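PDB 4QP0: endo-beta-mannanase from Rhizomucor miehei, which probably hydrolyses internal beta-1,4-mannosidic linkages at random in mannans, galactomannans and glucomannans, as a secreted TIM-barrel enzyme of glycoside hydrolase family 5. Local coordinates for residues A[35-40]-A[89-94]. Residues are numbered along the deposited sequence; the frame is centred on the assembly and turned at random.
Sequences SNVKQV and IDYIIQ
Val37 meets Tyr91 and Ile92 where two successive outer helices of the (beta/alpha)8, or TIM, barrel lie side by side: helix 34-47, which follows strand 17-25, and helix 87-98, which follows barrel strand 51-55 after the excursion through the 67-70/75-78 hairpin. The segment axes run in the same general sense but diverge by 34°, and approach to 10.1 Å, so side chains rather than backbones make the contact. The closest CA atoms, those of Val37 and Ile92, are 6.7 Å apart.

The apolar part centres on one methyl group. The CB of Val37 points toward the neighbouring helix, and with CG1 anti to the backbone N (chi1 172°) that methyl reaches between two partners. Val37 CG1 lies 3.9 Å from Ile92 CG1, the two side chains crossing at about a right angle, and 4.0 Å from Tyr91 CE2. Against the tyrosine the valine comes obliquely, the two side chains sliding past each other in opposite directions; Val37 CB is also 4.0 Å from Tyr91 CE2. All three residues are buried. Ile92 additionally touches Phe41 of helix 34-47 and Leu103 of strand 102-106, which ties this interface to the barrel wall, while Tyr91 also packs on Gln34.

The polar part sits toward the solvent side, where exposed Lys38 runs across the phenol end of Tyr91. Tyr91 CG is anti to its own N (chi1 -177°), a setting that carries the ring over to helix 34-47. The lysine chain, extended beyond CG, lays its methylenes beside the hydroxyl, with Lys38 CD 3.4 Å from Tyr91 OH. The ammonium group arrives at the ring's edge, near its plane, and Lys38 NZ donates a weak hydrogen bond of 3.3 Å to Tyr91 OH.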
# COMPACT_ATOMS: atom_id res chain seq x y z
N SER A 35 -4.05 10.47 -20.48
CA SER A 35 -3.01 9.90 -21.34
C SER A 35 -1.95 9.18 -20.50
O SER A 35 -1.47 8.10 -20.88
CB SER A 35 -2.37 11.00 -22.18
OG SER A 35 -1.33 10.49 -22.99
N ASN A 36 -1.61 9.77 -19.36
CA ASN A 36 -0.60 9.21 -18.46
C ASN A 36 -1.09 8.05 -17.61
O ASN A 36 -0.31 7.16 -17.27
CB ASN A 36 0.02 10.30 -17.59
CG ASN A 36 0.99 11.18 -18.36
OD1 ASN A 36 1.53 10.79 -19.40
ND2 ASN A 36 1.23 12.38 -17.83
N VAL A 37 -2.38 8.05 -17.28
CA VAL A 37 -3.00 6.92 -16.58
C VAL A 37 -2.96 5.70 -17.49
O VAL A 37 -2.62 4.61 -17.04
CB VAL A 37 -4.45 7.23 -16.13
CG1 VAL A 37 -5.14 5.98 -15.60
CG2 VAL A 37 -4.45 8.32 -15.07
N LYS A 38 -3.28 5.91 -18.77
CA LYS A 38 -3.20 4.87 -19.80
C LYS A 38 -1.77 4.39 -20.01
O LYS A 38 -1.53 3.19 -20.18
CB LYS A 38 -3.78 5.38 -21.12
CG LYS A 38 -5.24 5.00 -21.37
CD LYS A 38 -5.90 5.91 -22.40
CE LYS A 38 -7.23 5.34 -22.88
NZ LYS A 38 -8.19 6.36 -23.39
N GLN A 39 -0.83 5.33 -19.99
CA GLN A 39 0.59 5.04 -20.18
C GLN A 39 1.13 4.10 -19.10
O GLN A 39 1.80 3.12 -19.41
CB GLN A 39 1.39 6.35 -20.19
CG GLN A 39 2.86 6.22 -20.55
CD GLN A 39 3.09 6.06 -22.04
OE1 GLN A 39 3.55 6.99 -22.71
NE2 GLN A 39 2.77 4.88 -22.58
N VAL A 40 0.81 4.39 -17.84
CA VAL A 40 1.19 3.55 -16.71
C VAL A 40 0.84 2.09 -17.01
O VAL A 40 1.70 1.21 -16.94
CB VAL A 40 0.54 4.03 -15.40
CG1 VAL A 40 0.65 2.98 -14.29
CG2 VAL A 40 1.18 5.33 -14.94
N ILE A 89 -10.78 8.06 -9.92
CA ILE A 89 -10.55 6.67 -9.52
C ILE A 89 -11.31 5.74 -10.47
O ILE A 89 -10.74 4.76 -10.95
CB ILE A 89 -10.90 6.41 -8.04
CG1 ILE A 89 -10.07 7.30 -7.12
CG2 ILE A 89 -10.70 4.94 -7.68
CD1 ILE A 89 -8.56 7.16 -7.26
N ASP A 90 -12.57 6.09 -10.77
CA ASP A 90 -13.40 5.34 -11.72
C ASP A 90 -12.63 5.11 -13.02
O ASP A 90 -12.64 4.01 -13.57
CB ASP A 90 -14.71 6.10 -12.02
CG ASP A 90 -15.70 6.13 -10.84
OD1 ASP A 90 -15.43 5.57 -9.75
OD2 ASP A 90 -16.77 6.73 -11.00
N TYR A 91 -11.97 6.15 -13.51
CA TYR A 91 -11.23 6.06 -14.75
C TYR A 91 -10.00 5.16 -14.61
O TYR A 91 -9.67 4.40 -15.52
CB TYR A 91 -10.84 7.45 -15.27
CG TYR A 91 -10.13 7.40 -16.61
CD1 TYR A 91 -10.83 7.22 -17.80
CD2 TYR A 91 -8.74 7.53 -16.68
CE1 TYR A 91 -10.17 7.18 -19.02
CE2 TYR A 91 -8.07 7.48 -17.89
CZ TYR A 91 -8.79 7.31 -19.06
OH TYR A 91 -8.12 7.27 -20.26
N ILE A 92 -9.35 5.23 -13.45
CA ILE A 92 -8.19 4.38 -13.17
C ILE A 92 -8.58 2.90 -13.19
O ILE A 92 -7.94 2.10 -13.88
CB ILE A 92 -7.50 4.76 -11.85
CG1 ILE A 92 -6.77 6.10 -12.01
CG2 ILE A 92 -6.51 3.69 -11.42
CD1 ILE A 92 -6.43 6.78 -10.69
N ILE A 93 -9.64 2.57 -12.47
CA ILE A 93 -10.16 1.20 -12.41
C ILE A 93 -10.52 0.68 -13.80
O ILE A 93 -10.36 -0.51 -14.07
CB ILE A 93 -11.41 1.09 -11.51
CG1 ILE A 93 -11.14 1.65 -10.11
CG2 ILE A 93 -11.89 -0.36 -11.41
CD1 ILE A 93 -12.38 1.77 -9.25
N GLN A 94 -11.01 1.57 -14.65
CA GLN A 94 -11.47 1.22 -15.99
C GLN A 94 -10.29 0.82 -16.88
O GLN A 94 -10.32 -0.24 -17.51
CB GLN A 94 -12.23 2.40 -16.62
CG GLN A 94 -12.92 2.06 -17.93
CD GLN A 94 -13.30 3.29 -18.72
OE1 GLN A 94 -14.46 3.44 -19.14
NE2 GLN A 94 -12.34 4.19 -18.94